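Tyrosine--tRNA ligase (Aeropyrum pernix, PDB 2CYA) probably catalyses the two-step attachment of tyrosine to tRNA(Tyr), activating the amino acid with ATP and passing it to the acceptor end of the tRNA. Local coordinates at residues F10-R15 with V59-E64; R99-A104 with G343-D348; I214-G219 with P244-F249. One frame throughout, in Å; residues are numbered along the deposited sequence.

Contact 1. Residues F10-R15 with V59-E64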
loop_
_atom_site.group_PDB
_atom_site.type_symbol
_atom_site.label_atom_id
_atom_site.label_comp_id
_atom_site.label_asym_id
_atom_site.label_seq_id
_atom_site.Cartn_x
_atom_site.Cartn_y
_atom_site.Cartn_z
ATOM N N PHE A 10 17.236 -13.963 29.495
ATOM C CA PHE A 10 15.980 -13.282 29.703
ATOM C C PHE A 10 16.136 -11.981 30.488
ATOM O O PHE A 10 15.663 -10.932 30.035
ATOM C CB PHE A 10 14.974 -14.177 30.417
ATOM C CG PHE A 10 13.654 -13.498 30.689
ATOM C CD1 PHE A 10 12.660 -13.465 29.723
ATOM C CD2 PHE A 10 13.424 -12.858 31.903
ATOM C CE1 PHE A 10 11.451 -12.803 29.956
ATOM C CE2 PHE A 10 12.226 -12.191 32.152
ATOM C CZ PHE A 10 11.235 -12.162 31.175
ATOM N N ASN A 11 16.790 -12.031 31.653
ATOM C CA ASN A 11 16.949 -10.808 32.458
ATOM C C ASN A 11 17.749 -9.748 31.716
ATOM O O ASN A 11 17.544 -8.558 31.916
ATOM C CB ASN A 11 17.628 -11.094 33.795
ATOM C CG ASN A 11 16.776 -11.942 34.716
ATOM O OD1 ASN A 11 15.567 -11.739 34.836
ATOM N ND2 ASN A 11 17.413 -12.888 35.390
ATOM N N ARG A 12 18.666 -10.186 30.874
ATOM C CA ARG A 12 19.474 -9.265 30.099
ATOM C C ARG A 12 18.585 -8.563 29.059
ATOM O O ARG A 12 18.717 -7.368 28.826
ATOM C CB ARG A 12 20.598 -10.029 29.403
ATOM C CG ARG A 12 21.128 -9.355 28.146
ATOM C CD ARG A 12 22.619 -9.177 28.227
ATOM N NE ARG A 12 22.964 -8.267 29.317
ATOM C CZ ARG A 12 24.176 -8.172 29.853
ATOM N NH1 ARG A 12 25.163 -8.936 29.400
ATOM N NH2 ARG A 12 24.402 -7.308 30.838
ATOM N N ILE A 13 17.688 -9.325 28.441
ATOM C CA ILE A 13 16.768 -8.785 27.447
ATOM C C ILE A 13 15.673 -7.960 28.121
ATOM O O ILE A 13 15.312 -6.885 27.637
ATOM C CB ILE A 13 16.105 -9.928 26.619
ATOM C CG1 ILE A 13 17.143 -10.564 25.706
ATOM C CG2 ILE A 13 14.936 -9.398 25.820
ATOM C CD1 ILE A 13 16.667 -11.829 25.039
ATOM N N ALA A 14 15.155 -8.444 29.245
ATOM C CA ALA A 14 14.082 -7.743 29.939
ATOM C C ALA A 14 14.488 -6.487 30.696
ATOM O O ALA A 14 13.670 -5.586 30.880
ATOM C CB ALA A 14 13.373 -8.692 30.896
ATOM N N ARG A 15 15.740 -6.429 31.132
ATOM C CA ARG A 15 16.236 -5.296 31.912
ATOM C C ARG A 15 15.842 -3.919 31.362
ATOM O O ARG A 15 16.142 -3.578 30.222
ATOM C CB ARG A 15 17.770 -5.405 32.073
ATOM C CG ARG A 15 18.598 -4.545 31.126
ATOM C CD ARG A 15 19.915 -5.203 30.693
ATOM N NE ARG A 15 20.868 -5.358 31.780
ATOM C CZ ARG A 15 22.175 -5.130 31.666
ATOM N NH1 ARG A 15 22.690 -4.730 30.506
ATOM N NH2 ARG A 15 22.970 -5.303 32.717
ATOM N N VAL A 59 19.447 -2.595 22.124
ATOM C CA VAL A 59 19.953 -3.337 20.975
ATOM C C VAL A 59 21.204 -4.061 21.468
ATOM O O VAL A 59 21.397 -5.252 21.212
ATOM C CB VAL A 59 20.322 -2.401 19.800
ATOM C CG1 VAL A 59 20.990 -3.203 18.685
ATOM C CG2 VAL A 59 19.052 -1.714 19.271
ATOM N N LYS A 60 22.050 -3.335 22.189
ATOM C CA LYS A 60 23.269 -3.932 22.741
ATOM C C LYS A 60 22.920 -5.153 23.592
ATOM O O LYS A 60 23.559 -6.189 23.451
ATOM C CB LYS A 60 24.041 -2.923 23.597
ATOM C CG LYS A 60 25.285 -3.541 24.254
ATOM C CD LYS A 60 26.214 -2.477 24.845
ATOM C CE LYS A 60 27.404 -3.126 25.566
ATOM N NZ LYS A 60 28.569 -2.199 25.734
ATOM N N ASP A 61 21.908 -5.042 24.462
ATOM C CA ASP A 61 21.506 -6.173 25.303
ATOM C C ASP A 61 21.054 -7.392 24.471
ATOM O O ASP A 61 21.481 -8.518 24.732
ATOM C CB ASP A 61 20.356 -5.808 26.260
ATOM C CG ASP A 61 20.768 -4.831 27.365
ATOM O OD1 ASP A 61 21.972 -4.604 27.543
ATOM O OD2 ASP A 61 19.876 -4.293 28.067
ATOM N N LEU A 62 20.175 -7.180 23.489
ATOM C CA LEU A 62 19.700 -8.289 22.657
ATOM C C LEU A 62 20.839 -8.990 21.944
ATOM O O LEU A 62 20.882 -10.220 21.902
ATOM C CB LEU A 62 18.662 -7.812 21.635
ATOM C CG LEU A 62 17.229 -7.965 22.138
ATOM C CD1 LEU A 62 17.026 -7.108 23.382
ATOM C CD2 LEU A 62 16.254 -7.555 21.050
ATOM N N VAL A 63 21.765 -8.214 21.391
ATOM C CA VAL A 63 22.913 -8.798 20.700
ATOM C C VAL A 63 23.756 -9.666 21.652
ATOM O O VAL A 63 24.191 -10.753 21.282
ATOM C CB VAL A 63 23.835 -7.700 20.111
ATOM C CG1 VAL A 63 25.178 -8.309 19.670
ATOM C CG2 VAL A 63 23.150 -7.022 18.931
ATOM N N GLU A 64 23.988 -9.185 22.871
ATOM C CA GLU A 64 24.800 -9.942 23.830
ATOM C C GLU A 64 24.021 -11.133 24.359
ATOM O O GLU A 64 24.597 -12.049 24.938
ATOM C CB GLU A 64 25.277 -9.037 24.987
ATOM C CG GLU A 64 26.104 -7.829 24.506
ATOM C CD GLU A 64 26.612 -6.922 25.633
ATOM O OE1 GLU A 64 25.940 -6.791 26.688
ATOM O OE2 GLU A 64 27.687 -6.318 25.443
#
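Ile13 and Leu62 mark the nearest backbone approach, CA to CA 5.6 Å, between segments of helices 5-14 and 51-64 that run nearly antiparallel (163°) with axes 8.5 Å apart. On one side of this line the packing is apolar: CG2 of Ile13 rests on CD1 of Leu62 at 3.9 Å, the two side chains crossing at about a right angle. On the other side it is charged. Arg15, the first residue to leave helical angles at the end of 5-14, donates through NH1 to OD1 of Asp61 (3.1 Å, 145°). The oxygen lies close to the guanidinium plane, whereas the nitrogen stands well above the carboxylate plane. The other oxygen, OD2, pairs with Lys58, whose NZ also donates to the carbonyl O atoms of Ile13 and Arg15.

Arg12 starts with CG anti to the backbone N (chi1 155°), passes the Asp61 backbone O, and bends twice so that one guanidinium face lies against Glu64 OE1, 3.5 Å from NH1. No N-H points at that oxygen, so the bridge is one of charge alone. Arg12 NH2 lies 3.1 Å from Arg15 NH1, two donors that do not bond; Asp61 and Glu64, with Asp288 on Arg15 NH2, probably offset these like charges, joining the helices by charge pairs beside the apolar contact.

Contact 2. Residues R99-A104 with G343-D348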
loop_
_atom_site.group_PDB
_atom_site.type_symbol
_atom_site.label_atom_id
_atom_site.label_comp_id
_atom_site.label_asym_id
_atom_site.label_seq_id
_atom_site.Cartn_x
_atom_site.Cartn_y
_atom_site.Cartn_z
ATOM N N ARG A 99 24.049 5.504 12.996
ATOM C CA ARG A 99 25.006 4.396 13.049
ATOM C C ARG A 99 26.260 4.785 13.823
ATOM O O ARG A 99 26.794 3.986 14.599
ATOM C CB ARG A 99 25.432 3.929 11.655
ATOM C CG ARG A 99 24.422 3.062 10.960
ATOM C CD ARG A 99 24.935 2.543 9.626
ATOM N NE ARG A 99 24.010 2.928 8.561
ATOM C CZ ARG A 99 24.316 3.725 7.540
ATOM N NH1 ARG A 99 25.541 4.229 7.417
ATOM N NH2 ARG A 99 23.380 4.056 6.663
ATOM N N ARG A 100 26.725 6.008 13.594
ATOM C CA ARG A 100 27.925 6.495 14.259
ATOM C C ARG A 100 27.676 6.673 15.741
ATOM O O ARG A 100 28.543 6.384 16.561
ATOM C CB ARG A 100 28.378 7.824 13.645
ATOM C CG ARG A 100 29.623 8.432 14.288
ATOM C CD ARG A 100 30.795 7.471 14.281
ATOM N NE ARG A 100 31.084 6.988 12.935
ATOM C CZ ARG A 100 31.560 7.748 11.959
ATOM N NH1 ARG A 100 31.808 9.033 12.183
ATOM N NH2 ARG A 100 31.764 7.230 10.751
ATOM N N VAL A 101 26.490 7.161 16.078
ATOM C CA VAL A 101 26.129 7.368 17.470
ATOM C C VAL A 101 26.068 6.025 18.187
ATOM O O VAL A 101 26.561 5.894 19.310
ATOM C CB VAL A 101 24.753 8.049 17.597
ATOM C CG1 VAL A 101 24.264 7.959 19.052
ATOM C CG2 VAL A 101 24.841 9.526 17.144
ATOM N N MET A 102 25.460 5.026 17.548
ATOM C CA MET A 102 25.344 3.716 18.172
ATOM C C MET A 102 26.706 3.111 18.489
ATOM O O MET A 102 26.900 2.549 19.559
ATOM C CB MET A 102 24.532 2.755 17.293
ATOM C CG MET A 102 23.045 3.077 17.282
ATOM S SD MET A 102 22.115 2.039 16.148
ATOM C CE MET A 102 22.087 0.428 17.050
ATOM N N GLU A 103 27.636 3.229 17.550
ATOM C CA GLU A 103 28.980 2.706 17.721
ATOM C C GLU A 103 29.669 3.425 18.875
ATOM O O GLU A 103 30.163 2.795 19.814
ATOM C CB GLU A 103 29.775 2.907 16.425
ATOM C CG GLU A 103 31.288 2.743 16.571
ATOM C CD GLU A 103 32.013 2.746 15.223
ATOM O OE1 GLU A 103 32.391 1.661 14.754
ATOM O OE2 GLU A 103 32.193 3.828 14.628
ATOM N N ALA A 104 29.682 4.754 18.798
ATOM C CA ALA A 104 30.301 5.577 19.828
ATOM C C ALA A 104 29.620 5.383 21.177
ATOM O O ALA A 104 30.216 5.662 22.213
ATOM C CB ALA A 104 30.236 7.038 19.424
ATOM N N GLY A 343 31.815 13.799 20.005
ATOM C CA GLY A 343 33.105 13.804 19.338
ATOM C C GLY A 343 33.152 12.965 18.069
ATOM O O GLY A 343 33.662 13.416 17.039
ATOM N N ALA A 344 32.625 11.745 18.138
ATOM C CA ALA A 344 32.607 10.853 16.980
ATOM C C ALA A 344 31.809 11.446 15.828
ATOM O O ALA A 344 32.109 11.202 14.664
ATOM C CB ALA A 344 32.020 9.499 17.368
ATOM N N VAL A 345 30.782 12.217 16.146
ATOM C CA VAL A 345 29.961 12.832 15.115
ATOM C C VAL A 345 30.583 14.111 14.561
ATOM O O VAL A 345 30.784 14.235 13.352
ATOM C CB VAL A 345 28.568 13.183 15.656
ATOM C CG1 VAL A 345 27.758 13.932 14.586
ATOM C CG2 VAL A 345 27.856 11.905 16.091
ATOM N N LEU A 346 30.895 15.061 15.437
ATOM C CA LEU A 346 31.453 16.328 14.989
ATOM C C LEU A 346 32.876 16.207 14.469
ATOM O O LEU A 346 33.290 17.002 13.635
ATOM C CB LEU A 346 31.402 17.373 16.115
ATOM C CG LEU A 346 30.015 17.707 16.679
ATOM C CD1 LEU A 346 30.140 18.828 17.699
ATOM C CD2 LEU A 346 29.073 18.143 15.551
ATOM N N GLY A 347 33.618 15.221 14.966
ATOM C CA GLY A 347 34.991 15.031 14.534
ATOM C C GLY A 347 35.137 14.370 13.171
ATOM O O GLY A 347 36.249 14.101 12.729
ATOM N N ASP A 348 34.010 14.082 12.523
ATOM C CA ASP A 348 34.005 13.472 11.196
ATOM C C ASP A 348 33.433 14.537 10.273
ATOM O O ASP A 348 32.230 14.772 10.268
ATOM C CB ASP A 348 33.105 12.241 11.180
ATOM C CG ASP A 348 32.924 11.656 9.780
ATOM O OD1 ASP A 348 32.644 12.416 8.826
ATOM O OD2 ASP A 348 33.046 10.425 9.638
#
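NH1 of Arg100 is gripped by two acceptors of segment 343-348. The straighter bond, 167° at 3.2 Å, goes to OD2 of Asp348, and a weak one reaches the carbonyl O of Ala344 at 3.3 Å. Both oxygens lie at the guanidinium edge; OD2 is almost in the plane, although NH1 approaches the carboxylate from above, 36° out of its plane. The arginine gets there by a folded path: CG sits anti to the backbone N (chi1 179°), the bend at chi2 sets CD beside the methyl of Ala344, CD to CB 3.9 Å, and the bend at chi3 then turns the head to Asp348. A long salt bridge from NE to OE2 of Glu103, one helical turn on, extends the network.

The contact joins the C-terminal end of helix 88-104, in the Rossmann-fold catalytic domain of a class I synthetase, to the C-terminal end of helix 323-346. Asp348 has a double role. While OD2 holds the arginine, OD1 accepts the backbone N of Met351, making the residue the N-cap of helix 349-360, so that one carboxylate bridges helices 88-104 and 349-360. Below the polar edge the packing is apolar and close: CB of Ala104 meets CB of Ala344 at 3.7 Å, and CG2 of Val101 meets CG2 of Val345 at 4.0 Å. Val251 backs Val345, and Met56 of helix 51-64 backs Val101.

Contact 3. Residues I214-G219 with P244-F249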
loop_
_atom_site.group_PDB
_atom_site.type_symbol
_atom_site.label_atom_id
_atom_site.label_comp_id
_atom_site.label_asym_id
_atom_site.label_seq_id
_atom_site.Cartn_x
_atom_site.Cartn_y
_atom_site.Cartn_z
ATOM N N ILE A 214 11.510 8.541 27.066
ATOM C CA ILE A 214 11.822 9.663 27.952
ATOM C C ILE A 214 10.957 10.891 27.629
ATOM O O ILE A 214 10.827 11.289 26.469
ATOM C CB ILE A 214 13.309 10.060 27.847
ATOM C CG1 ILE A 214 14.174 8.993 28.521
ATOM C CG2 ILE A 214 13.538 11.427 28.487
ATOM C CD1 ILE A 214 15.626 9.376 28.645
ATOM N N SER A 215 10.378 11.490 28.667
ATOM C CA SER A 215 9.515 12.659 28.509
ATOM C C SER A 215 10.246 13.949 28.136
ATOM O O SER A 215 11.466 14.054 28.238
ATOM C CB SER A 215 8.728 12.904 29.801
ATOM O OG SER A 215 7.995 11.752 30.183
ATOM N N SER A 216 9.469 14.929 27.697
ATOM C CA SER A 216 9.987 16.238 27.334
ATOM C C SER A 216 10.523 16.885 28.606
ATOM O O SER A 216 10.001 16.644 29.692
ATOM C CB SER A 216 8.853 17.103 26.767
ATOM O OG SER A 216 9.302 18.414 26.475
ATOM N N LEU A 217 11.566 17.701 28.480
ATOM C CA LEU A 217 12.122 18.378 29.647
ATOM C C LEU A 217 11.176 19.491 30.121
ATOM O O LEU A 217 11.257 19.931 31.263
ATOM C CB LEU A 217 13.492 18.988 29.324
ATOM C CG LEU A 217 14.635 18.085 28.857
ATOM C CD1 LEU A 217 15.785 18.953 28.379
ATOM C CD2 LEU A 217 15.084 17.162 29.974
ATOM N N GLN A 218 10.277 19.930 29.244
ATOM C CA GLN A 218 9.341 21.006 29.573
ATOM C C GLN A 218 8.412 20.714 30.758
ATOM O O GLN A 218 8.421 21.453 31.750
ATOM C CB GLN A 218 8.514 21.391 28.337
ATOM C CG GLN A 218 7.518 20.341 27.855
ATOM C CD GLN A 218 6.982 20.643 26.459
ATOM O OE1 GLN A 218 6.631 21.786 26.149
ATOM N NE2 GLN A 218 6.907 19.616 25.611
ATOM N N GLY A 219 7.614 19.652 30.670
ATOM C CA GLY A 219 6.725 19.341 31.776
ATOM C C GLY A 219 5.569 18.412 31.456
ATOM O O GLY A 219 5.789 17.251 31.100
ATOM N N PRO A 244 13.665 22.390 20.584
ATOM C CA PRO A 244 15.066 22.153 20.939
ATOM C C PRO A 244 15.372 22.138 22.426
ATOM O O PRO A 244 16.084 21.259 22.896
ATOM C CB PRO A 244 15.798 23.273 20.211
ATOM C CG PRO A 244 14.991 23.412 18.956
ATOM C CD PRO A 244 13.570 23.376 19.489
ATOM N N GLU A 245 14.831 23.105 23.162
ATOM C CA GLU A 245 15.082 23.204 24.599
ATOM C C GLU A 245 14.470 22.093 25.447
ATOM O O GLU A 245 14.825 21.944 26.617
ATOM C CB GLU A 245 14.607 24.560 25.126
ATOM C CG GLU A 245 15.435 25.738 24.642
ATOM C CD GLU A 245 16.846 25.731 25.208
ATOM O OE1 GLU A 245 16.989 25.749 26.452
ATOM O OE2 GLU A 245 17.807 25.711 24.407
ATOM N N THR A 246 13.551 21.322 24.874
ATOM C CA THR A 246 12.921 20.237 25.621
ATOM C C THR A 246 13.569 18.887 25.343
ATOM O O THR A 246 13.100 17.856 25.835
ATOM C CB THR A 246 11.434 20.105 25.283
ATOM O OG1 THR A 246 11.288 19.708 23.909
ATOM C CG2 THR A 246 10.726 21.429 25.538
ATOM N N ALA A 247 14.632 18.896 24.540
ATOM C CA ALA A 247 15.339 17.672 24.203
ATOM C C ALA A 247 16.851 17.885 24.169
ATOM O O ALA A 247 17.341 18.917 23.706
ATOM C CB ALA A 247 14.858 17.154 22.858
ATOM N N VAL A 248 17.591 16.900 24.654
ATOM C CA VAL A 248 19.035 16.984 24.650
ATOM C C VAL A 248 19.543 16.188 23.454
ATOM O O VAL A 248 19.343 14.975 23.380
ATOM C CB VAL A 248 19.620 16.410 25.957
ATOM C CG1 VAL A 248 21.142 16.513 25.947
ATOM C CG2 VAL A 248 19.038 17.175 27.146
ATOM N N PHE A 249 20.174 16.864 22.500
ATOM C CA PHE A 249 20.696 16.159 21.325
ATOM C C PHE A 249 22.108 15.642 21.596
ATOM O O PHE A 249 22.819 16.186 22.447
ATOM C CB PHE A 249 20.704 17.076 20.101
ATOM C CG PHE A 249 19.352 17.602 19.744
ATOM C CD1 PHE A 249 18.941 18.850 20.183
ATOM C CD2 PHE A 249 18.462 16.821 19.008
ATOM C CE1 PHE A 249 17.652 19.319 19.899
ATOM C CE2 PHE A 249 17.171 17.279 18.720
ATOM C CZ PHE A 249 16.767 18.528 19.166
#
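The 'KMSKS' region, residues 238 to 242, belongs to the loop that binds ATP in class I synthetases, and this contact joins the chain on its two sides: segment 214-219 precedes the loop and 244-249 follows it. The central tie is between backbones, Leu217 N giving a nearly straight bond (168°) to Thr246 O at 3.1 Å, with the donor tilted 23° from the carbonyl plane.

Leu217 also covers the Thr246 carbonyl with its side chain. Its chi1 (-60°) sets CG over Thr246 O, and the extended chi2 carries CD1 on to Glu245 O at 3.6 Å and to CG2 of Val248 at 3.9 Å. With an alanine in place of Leu217, Val248 CG2 would probably lose one of its apolar neighbours and a gap would open beside the Glu245 and Thr246 carbonyls. Around Thr246, the methyl CG2 packs on CB of Gln218 at 3.6 Å, while OG1 turns to the carbonyl of Lys243. Ser216 OG, anti to its backbone N, sits against Thr246 CB at 3.0 Å and receives two weak bonds from Gln218, from its backbone N and from NE2; OE1 of the same amide takes NZ of Lys243.

Helix 254-262 packs beside the contact, with Lys260 touching Leu217 and Ile257 touching Val248. Met239 pairs by backbone with Ile214, whose side chain packs on helix 275-284, and Val248 pairs by backbone with Ile50, just before helix 51-64.

How the contacts relate
From the N terminus, contact 1 closes first, bringing helix 51-64 back against helix 5-14 across 43 residues that include strand 37-42. Contact 2 opens after it has closed and spans far more chain, 238 residues, bringing helix 323-346 against helix 88-104. Contact 3 lies wholly within that span, closing a loop of 24 residues that carries the 'KMSKS' region; it joins the chain leaving strand 207-211 to the chain leading into helix 254-262. Contacts 1 and 2 touch through CG1 of Val59 and CE of Met102, 4.1 Å apart, so helix 51-64 is common ground for them. Contact 3 touches neither: its nearest atoms are about 8 Å from contact 2 and about 13 Å from contact 1. Contacts 1 and 3 lie on opposite sides of the chain's centre.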